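Putative malic enzyme ((S)-malate:NAD+ oxidoreductase (decarboxylating)) (Streptococcus pyogenes, PDB 2A9F) probably catalyses the NAD-dependent oxidative decarboxylation of (S)-malate, as malic enzymes do, with the help of a divalent metal such as magnesium or manganese. Local coordinates at residues Phe99-Val105 and Phe325-Arg330; Ile191-Gly195 and Glu253-Glu257; Ala273-Ser277 and Glu299-Ala305. All coordinates share one frame; numbering follows the deposited sequence.

How the interactions relate
Interaction 1 lies apart from the other two. It joins helix 85-102 of the N-terminal part to helix 325-335 of the NAD-binding part, close to the metal site. Its centre is about 35 Å from that of interaction 2 and about 38 Å from that of interaction 3, across the chain's centre. Both of these fall between residues 105 and 325 in sequence. Interaction 2 comes first, then interaction 3. Their centres are about 14 Å apart, and Glu257 CG touches Trp275 CB at 4.0 Å. Both pack on the NAD-binding sheet, where strands 190-194, 262-264 and 284-287 are consecutive neighbours. Interaction 1 joins the N-terminal and NAD-binding family regions; 2 and 3 lie within the latter.

Interaction 1: Phe99-Val105 and Phe325-Arg330; sequences FKAFAGV and FPGIFR
The ring of Phe99 carries Phe325 CD1 over one face and Phe329 CD1 near its plane at the edge. The Phe99-Phe329 pair is an offset edge-to-face contact. The edge of Phe99 points at the face of Phe329, with planes 69° apart and centroids 5.5 Å apart. Its closest approach is Phe99 CE2 to Phe329 CD1, 3.6 Å. The Phe99 and Phe325 rings meet obliquely, at 48°, with Phe99 CZ 3.9 Å from Phe325 CD1. In Phe325 chi1 is 66°, which sets CG between the backbone N and the carbonyl carbon and brings CD1 over one face of Phe99. The three rings form an aromatic cluster. Strand 67-72 lies against it, with Val70 on Phe99 and Val68 on Phe329.

Beside the cluster, Pro326 packs against Phe102 and Ala103. Its CB lies 3.9 Å from Ala103 CB and 4.0 Å from Phe102 CB. The edge of the Phe102 ring faces Pro326 CG.

Arg330 closes the contact on the side of the 103-105 loop. A double bend, at chi2 and chi3, brings its guanidinium back to Gly104. Val105 CG2 lies over one face of the guanidinium. Gly104 O is at the guanidinium edge, 2.8 Å from Arg330 NH2. Asn66 bonds both Arg330 NH2 and Gly104 O and helps fix the guanidinium's position, while Asp334 balances the charge through a salt bridge to NH1.

Phe325 also touches Lys95, the predicted proton acceptor, and lies about 8 Å, at nearest atoms, from a bound magnesium ion. Aromatic and apolar groups thus make the buried part of this joint between the N-terminal and NAD-binding parts. Across the two segments Arg330 is the one charged side chain in contact. Phe325 borders the polar metal site, and through it the cluster probably reaches the predicted active site.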
loop_
_atom_site.group_PDB
_atom_site.type_symbol
_atom_site.label_atom_id
_atom_site.label_comp_id
_atom_site.label_asym_id
_atom_site.label_seq_id
_atom_site.Cartn_x
_atom_site.Cartn_y
_atom_site.Cartn_z
ATOM N N PHE A 99 8.942 7.029 9.578
ATOM C CA PHE A 99 8.927 5.630 9.994
ATOM C C PHE A 99 10.217 4.942 9.554
ATOM O O PHE A 99 10.773 4.106 10.264
ATOM C CB PHE A 99 7.749 4.907 9.350
ATOM C CG PHE A 99 6.559 4.730 10.247
ATOM C CD1 PHE A 99 5.414 5.499 10.065
ATOM C CD2 PHE A 99 6.575 3.783 11.262
ATOM C CE1 PHE A 99 4.292 5.327 10.887
ATOM C CE2 PHE A 99 5.468 3.601 12.091
ATOM C CZ PHE A 99 4.317 4.380 11.902
ATOM N N LYS A 100 10.686 5.302 8.368
ATOM C CA LYS A 100 11.893 4.716 7.840
ATOM C C LYS A 100 13.147 5.402 8.361
ATOM O O LYS A 100 14.116 4.728 8.696
ATOM C CB LYS A 100 11.895 4.767 6.307
ATOM C CG LYS A 100 13.018 3.936 5.670
ATOM C CD LYS A 100 12.834 2.448 6.009
ATOM C CE LYS A 100 13.908 1.549 5.396
ATOM N NZ LYS A 100 13.949 1.573 3.906
ATOM N N ALA A 101 13.143 6.730 8.426
ATOM C CA ALA A 101 14.329 7.457 8.881
ATOM C C ALA A 101 14.696 7.275 10.374
ATOM O O ALA A 101 15.858 7.072 10.715
ATOM C CB ALA A 101 14.180 8.934 8.547
ATOM N N PHE A 102 13.710 7.332 11.259
ATOM C CA PHE A 102 13.970 7.178 12.687
ATOM C C PHE A 102 14.065 5.732 13.170
ATOM O O PHE A 102 14.803 5.420 14.093
ATOM C CB PHE A 102 12.909 7.946 13.474
ATOM C CG PHE A 102 13.038 9.437 13.343
ATOM C CD1 PHE A 102 12.175 10.288 14.007
ATOM C CD2 PHE A 102 14.042 9.990 12.556
ATOM C CE1 PHE A 102 12.305 11.671 13.894
ATOM C CE2 PHE A 102 14.177 11.365 12.439
ATOM C CZ PHE A 102 13.300 12.208 13.113
ATOM N N ALA A 103 13.315 4.844 12.545
ATOM C CA ALA A 103 13.344 3.439 12.920
ATOM C C ALA A 103 13.550 2.778 11.580
ATOM O O ALA A 103 13.578 3.470 10.578
ATOM C CB ALA A 103 12.014 3.049 13.536
ATOM N N GLY A 104 13.704 1.472 11.508
ATOM C CA GLY A 104 13.903 0.900 10.178
ATOM C C GLY A 104 12.611 0.396 9.559
ATOM O O GLY A 104 12.605 -0.583 8.810
ATOM N N VAL A 105 11.512 1.082 9.859
ATOM C CA VAL A 105 10.200 0.663 9.397
ATOM C C VAL A 105 9.802 1.097 7.998
ATOM O O VAL A 105 9.907 2.265 7.645
ATOM C CB VAL A 105 9.098 1.154 10.373
ATOM C CG1 VAL A 105 7.749 0.454 10.063
ATOM C CG2 VAL A 105 9.541 0.912 11.817
ATOM N N PHE A 325 5.859 6.947 17.858
ATOM C CA PHE A 325 5.439 5.998 16.828
ATOM C C PHE A 325 6.523 5.190 16.134
ATOM O O PHE A 325 6.268 4.083 15.670
ATOM C CB PHE A 325 4.496 6.663 15.803
ATOM C CG PHE A 325 5.125 7.734 14.961
ATOM C CD1 PHE A 325 5.869 7.400 13.825
ATOM C CD2 PHE A 325 4.900 9.080 15.247
ATOM C CE1 PHE A 325 6.367 8.402 12.987
ATOM C CE2 PHE A 325 5.391 10.082 14.420
ATOM C CZ PHE A 325 6.124 9.748 13.288
ATOM N N PRO A 326 7.745 5.719 16.051
ATOM C CA PRO A 326 8.751 4.898 15.384
ATOM C C PRO A 326 9.116 3.675 16.224
ATOM O O PRO A 326 8.943 2.535 15.793
ATOM C CB PRO A 326 9.923 5.859 15.215
ATOM C CG PRO A 326 9.256 7.161 15.039
ATOM C CD PRO A 326 8.172 7.123 16.094
ATOM N N GLY A 327 9.602 3.924 17.432
ATOM C CA GLY A 327 10.008 2.840 18.319
ATOM C C GLY A 327 8.963 1.791 18.648
ATOM O O GLY A 327 9.275 0.593 18.695
ATOM N N ILE A 328 7.724 2.233 18.860
ATOM C CA ILE A 328 6.633 1.335 19.207
ATOM C C ILE A 328 6.337 0.292 18.141
ATOM O O ILE A 328 6.085 -0.874 18.464
ATOM C CB ILE A 328 5.345 2.123 19.499
ATOM C CG1 ILE A 328 5.628 3.193 20.551
ATOM C CG2 ILE A 328 4.252 1.178 20.009
ATOM C CD1 ILE A 328 4.446 4.047 20.849
ATOM N N PHE A 329 6.343 0.696 16.873
ATOM C CA PHE A 329 6.092 -0.276 15.815
ATOM C C PHE A 329 7.342 -1.095 15.550
ATOM O O PHE A 329 7.248 -2.276 15.201
ATOM C CB PHE A 329 5.650 0.386 14.509
ATOM C CG PHE A 329 4.196 0.755 14.473
ATOM C CD1 PHE A 329 3.779 2.037 14.817
ATOM C CD2 PHE A 329 3.245 -0.174 14.069
ATOM C CE1 PHE A 329 2.449 2.389 14.752
ATOM C CE2 PHE A 329 1.904 0.171 14.002
ATOM C CZ PHE A 329 1.508 1.457 14.345
ATOM N N ARG A 330 8.513 -0.478 15.701
ATOM C CA ARG A 330 9.749 -1.217 15.466
ATOM C C ARG A 330 9.783 -2.341 16.500
ATOM O O ARG A 330 10.063 -3.493 16.160
ATOM C CB ARG A 330 10.983 -0.310 15.599
ATOM C CG ARG A 330 12.310 -1.076 15.756
ATOM C CD ARG A 330 12.407 -2.260 14.793
ATOM N NE ARG A 330 12.563 -1.840 13.406
ATOM C CZ ARG A 330 12.208 -2.579 12.361
ATOM N NH1 ARG A 330 11.677 -3.767 12.547
ATOM N NH2 ARG A 330 12.395 -2.131 11.133
#

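Interaction 2: Ile191-Gly195 and Glu253-Glu257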
loop_
_atom_site.group_PDB
_atom_site.type_symbol
_atom_site.label_atom_id
_atom_site.label_comp_id
_atom_site.label_asym_id
_atom_site.label_seq_id
_atom_site.Cartn_x
_atom_site.Cartn_y
_atom_site.Cartn_z
ATOM N N ILE A 191 -2.973 14.162 40.443
ATOM C CA ILE A 191 -3.059 14.446 39.015
ATOM C C ILE A 191 -4.474 14.790 38.532
ATOM O O ILE A 191 -5.399 13.979 38.660
ATOM C CB ILE A 191 -2.544 13.215 38.226
ATOM C CG1 ILE A 191 -1.139 12.843 38.703
ATOM C CG2 ILE A 191 -2.563 13.494 36.747
ATOM C CD1 ILE A 191 -0.569 11.596 38.061
ATOM N N VAL A 192 -4.624 15.990 37.966
ATOM C CA VAL A 192 -5.909 16.455 37.434
ATOM C C VAL A 192 -5.934 16.403 35.901
ATOM O O VAL A 192 -5.142 17.079 35.255
ATOM C CB VAL A 192 -6.192 17.920 37.839
ATOM C CG1 VAL A 192 -7.403 18.437 37.066
ATOM C CG2 VAL A 192 -6.443 18.024 39.333
ATOM N N VAL A 193 -6.843 15.620 35.324
ATOM C CA VAL A 193 -6.955 15.516 33.865
ATOM C C VAL A 193 -8.213 16.211 33.317
ATOM O O VAL A 193 -9.336 15.845 33.650
ATOM C CB VAL A 193 -6.987 14.033 33.400
ATOM C CG1 VAL A 193 -7.288 13.959 31.904
ATOM C CG2 VAL A 193 -5.654 13.367 33.693
ATOM N N ASN A 194 -8.027 17.211 32.467
ATOM C CA ASN A 194 -9.168 17.914 31.894
ATOM C C ASN A 194 -9.550 17.298 30.554
ATOM O O ASN A 194 -8.867 17.487 29.559
ATOM C CB ASN A 194 -8.845 19.394 31.705
ATOM C CG ASN A 194 -10.088 20.255 31.622
ATOM O OD1 ASN A 194 -10.210 21.101 30.739
ATOM N ND2 ASN A 194 -11.018 20.051 32.553
ATOM N N GLY A 195 -10.642 16.545 30.547
ATOM C CA GLY A 195 -11.100 15.920 29.320
ATOM C C GLY A 195 -11.916 14.670 29.590
ATOM O O GLY A 195 -11.370 13.631 29.960
ATOM N N GLU A 253 -13.136 22.715 37.825
ATOM C CA GLU A 253 -11.735 22.699 37.419
ATOM C C GLU A 253 -10.915 23.562 38.384
ATOM O O GLU A 253 -9.936 23.102 38.972
ATOM C CB GLU A 253 -11.614 23.235 35.987
ATOM C CG GLU A 253 -10.193 23.479 35.496
ATOM C CD GLU A 253 -9.377 22.210 35.388
ATOM O OE1 GLU A 253 -9.687 21.357 34.531
ATOM O OE2 GLU A 253 -8.418 22.060 36.167
ATOM N N ASP A 254 -11.334 24.813 38.544
ATOM C CA ASP A 254 -10.665 25.743 39.447
ATOM C C ASP A 254 -10.489 25.063 40.802
ATOM O O ASP A 254 -9.404 25.063 41.384
ATOM C CB ASP A 254 -11.521 27.005 39.621
ATOM C CG ASP A 254 -10.869 28.045 40.518
ATOM O OD1 ASP A 254 -9.902 27.706 41.232
ATOM O OD2 ASP A 254 -11.337 29.206 40.515
ATOM N N ALA A 255 -11.572 24.475 41.293
ATOM C CA ALA A 255 -11.548 23.815 42.582
ATOM C C ALA A 255 -10.808 22.477 42.527
ATOM O O ALA A 255 -10.952 21.634 43.412
ATOM C CB ALA A 255 -12.984 23.632 43.095
ATOM N N LEU A 256 -10.005 22.277 41.487
ATOM C CA LEU A 256 -9.251 21.030 41.373
ATOM C C LEU A 256 -7.750 21.225 41.451
ATOM O O LEU A 256 -7.029 20.339 41.909
ATOM C CB LEU A 256 -9.607 20.290 40.091
ATOM C CG LEU A 256 -10.791 19.355 40.285
ATOM C CD1 LEU A 256 -10.945 18.501 39.061
ATOM C CD2 LEU A 256 -10.560 18.478 41.501
ATOM N N GLU A 257 -7.288 22.383 40.995
ATOM C CA GLU A 257 -5.873 22.706 41.045
ATOM C C GLU A 257 -5.442 22.701 42.505
ATOM O O GLU A 257 -4.265 22.502 42.804
ATOM C CB GLU A 257 -5.618 24.102 40.477
ATOM C CG GLU A 257 -6.365 24.433 39.202
ATOM C CD GLU A 257 -6.054 23.476 38.077
ATOM O OE1 GLU A 257 -6.039 23.927 36.913
ATOM O OE2 GLU A 257 -5.840 22.277 38.351
#
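Val192 points its side chain at the 253-257 turn, and its two methyls share the work. From CB the chain forks. With chi1 at 170°, CG1 lies anti to the backbone N and CG2 anti to the carbonyl carbon. CG1 goes toward the carboxylate of Glu253, 3.9 Å from its OE2, and also meets Leu256 CD1 at 4.1 Å. CG2 rests on the Leu256 backbone, 3.5 Å from its O, and touches Leu256 CB at 4.0 Å.

Two residues on, Asn194 points the same way. Its ND2 is 2.7 Å from Glu253 OE1, but the angle is poor and this is not a hydrogen bond. The amide and carboxylate planes are turned 80° apart. Glu253 gets there by a bend at chi2, which swings the carboxylate in toward the strand.

Strand 190-194 is an inner strand of the NAD-binding sheet, bonded to strands 214-219 and 262-264. It runs into Gly195, the first glycine of a sequence consistent with the GxGxxG loop of a Rossmann-type dinucleotide-binding domain. Leu256 also packs on Val218. Helix 254-257 thus covers part of one face of the sheet. Val193 points away and meets helix 198-210 on the other side of the strand.

Interaction 3: Ala273-Ser277 and Glu299-Ala305; sequences AEWIS and EALEAGA
Ser277, whose OG lies 3.9 Å from Ala303 O across the contact, donates that hydroxyl to Glu274 O at 2.8 Å. The C=O...donor angle is 133°, with the donor tilted 31° from the carbonyl plane. Glu274 O also takes a weak backbone bond from Ser277 N. With chi1 at -46°, OG sits beside its own backbone N, so both bonds reach the same carbonyl. The serine thereby ties its side chain back into its own helical turn.

Between the segments the contact is apolar. Ile276 is its main side chain, and Ala303 is its chief partner. Ile276 CD1 meets Ala303 CB at 3.5 Å and Ala300 CB at 3.6 Å. The CG2 branch turns toward Ala305 N, at 3.7 Å. The isoleucine therefore spreads its two arms along the turn that ends the opposing helix. Ala273 adds a second patch. Its CB is 4.0 Å from Ala303 CB and 3.6 Å from Glu299 OE2. The acidic group reaches it through a bend at chi2, and across the contact it meets the methyl of Ala273.

The opposing turn is a Schellman motif. Gly304 N makes a weak bond to Leu301 O. Ala305 N makes another weak bond to Ala300 O. The positive phi of Gly304 suits glycine, as is usual in this motif. The small side chains of Ala300 and Ala303 are consistent with the close approach of the two segments.

Helix 273-277 thus lies against the end of helix 297-301. Beneath both, Ile276 and Ala305 touch Ile285 of strand 284-287. Ile295, in the loop before helix 297-301, packs on Ile276 and Ala300. The chain then runs on into strand 307-310, the edge of the same sheet within this chain.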
loop_
_atom_site.group_PDB
_atom_site.type_symbol
_atom_site.label_atom_id
_atom_site.label_comp_id
_atom_site.label_asym_id
_atom_site.label_seq_id
_atom_site.Cartn_x
_atom_site.Cartn_y
_atom_site.Cartn_z
ATOM N N ALA A 273 -4.363 31.635 34.635
ATOM C CA ALA A 273 -3.206 31.820 35.509
ATOM C C ALA A 273 -3.451 31.853 37.021
ATOM O O ALA A 273 -2.864 31.066 37.756
ATOM C CB ALA A 273 -2.461 33.073 35.086
ATOM N N GLU A 274 -4.309 32.762 37.482
ATOM C CA GLU A 274 -4.597 32.911 38.914
ATOM C C GLU A 274 -4.620 31.591 39.675
ATOM O O GLU A 274 -4.028 31.469 40.746
ATOM C CB GLU A 274 -5.945 33.608 39.138
ATOM C CG GLU A 274 -6.206 34.813 38.256
ATOM C CD GLU A 274 -6.626 34.414 36.853
ATOM O OE1 GLU A 274 -7.614 33.652 36.734
ATOM O OE2 GLU A 274 -5.977 34.859 35.875
ATOM N N TRP A 275 -5.312 30.606 39.114
ATOM C CA TRP A 275 -5.444 29.302 39.744
ATOM C C TRP A 275 -4.103 28.659 40.061
ATOM O O TRP A 275 -3.892 28.180 41.171
ATOM C CB TRP A 275 -6.269 28.368 38.852
ATOM C CG TRP A 275 -7.628 28.910 38.497
ATOM C CD1 TRP A 275 -8.390 29.770 39.238
ATOM C CD2 TRP A 275 -8.410 28.580 37.343
ATOM N NE1 TRP A 275 -9.596 29.994 38.621
ATOM C CE2 TRP A 275 -9.637 29.276 37.456
ATOM C CE3 TRP A 275 -8.196 27.761 36.226
ATOM C CZ2 TRP A 275 -10.648 29.179 36.492
ATOM C CZ3 TRP A 275 -9.205 27.665 35.267
ATOM C CH2 TRP A 275 -10.416 28.374 35.410
ATOM N N ILE A 276 -3.198 28.661 39.085
ATOM C CA ILE A 276 -1.875 28.061 39.255
ATOM C C ILE A 276 -1.346 28.332 40.652
ATOM O O ILE A 276 -0.800 27.446 41.314
ATOM C CB ILE A 276 -0.882 28.610 38.207
ATOM C CG1 ILE A 276 -1.340 28.189 36.807
ATOM C CG2 ILE A 276 0.525 28.095 38.492
ATOM C CD1 ILE A 276 -0.518 28.767 35.676
ATOM N N SER A 277 -1.535 29.567 41.097
ATOM C CA SER A 277 -1.097 29.991 42.415
ATOM C C SER A 277 -1.546 28.989 43.475
ATOM O O SER A 277 -0.766 28.612 44.344
ATOM C CB SER A 277 -1.680 31.375 42.722
ATOM O OG SER A 277 -1.528 32.250 41.612
ATOM N N GLU A 299 2.983 32.500 29.894
ATOM C CA GLU A 299 1.836 33.033 30.612
ATOM C C GLU A 299 1.503 32.213 31.860
ATOM O O GLU A 299 0.769 32.669 32.733
ATOM C CB GLU A 299 0.620 33.084 29.673
ATOM C CG GLU A 299 -0.667 33.550 30.341
ATOM C CD GLU A 299 -0.459 34.794 31.197
ATOM O OE1 GLU A 299 -0.019 35.831 30.649
ATOM O OE2 GLU A 299 -0.731 34.733 32.417
ATOM N N ALA A 300 2.053 31.007 31.950
ATOM C CA ALA A 300 1.790 30.135 33.090
ATOM C C ALA A 300 3.005 29.975 34.000
ATOM O O ALA A 300 2.923 29.355 35.064
ATOM C CB ALA A 300 1.318 28.770 32.599
ATOM N N LEU A 301 4.137 30.527 33.583
ATOM C CA LEU A 301 5.344 30.447 34.396
ATOM C C LEU A 301 5.381 31.591 35.405
ATOM O O LEU A 301 5.837 31.416 36.543
ATOM C CB LEU A 301 6.591 30.501 33.513
ATOM C CG LEU A 301 7.043 29.189 32.874
ATOM C CD1 LEU A 301 8.339 29.436 32.111
ATOM C CD2 LEU A 301 7.254 28.128 33.953
ATOM N N GLU A 302 4.897 32.757 34.978
ATOM C CA GLU A 302 4.860 33.931 35.833
ATOM C C GLU A 302 3.807 33.757 36.913
ATOM O O GLU A 302 3.763 34.526 37.876
ATOM C CB GLU A 302 4.550 35.187 35.018
ATOM C CG GLU A 302 3.452 35.003 34.002
ATOM C CD GLU A 302 2.525 36.207 33.913
ATOM O OE1 GLU A 302 3.031 37.356 33.889
ATOM O OE2 GLU A 302 1.289 35.999 33.856
ATOM N N ALA A 303 2.960 32.747 36.744
ATOM C CA ALA A 303 1.904 32.455 37.707
ATOM C C ALA A 303 2.484 31.654 38.865
ATOM O O ALA A 303 2.040 31.781 40.003
ATOM C CB ALA A 303 0.776 31.676 37.035
ATOM N N GLY A 304 3.482 30.829 38.577
ATOM C CA GLY A 304 4.091 30.043 39.634
ATOM C C GLY A 304 4.334 28.588 39.288
ATOM O O GLY A 304 4.661 27.785 40.164
ATOM N N ALA A 305 4.184 28.244 38.013
ATOM C CA ALA A 305 4.391 26.871 37.569
ATOM C C ALA A 305 5.872 26.526 37.560
ATOM O O ALA A 305 6.711 27.388 37.299
ATOM C CB ALA A 305 3.802 26.677 36.182
#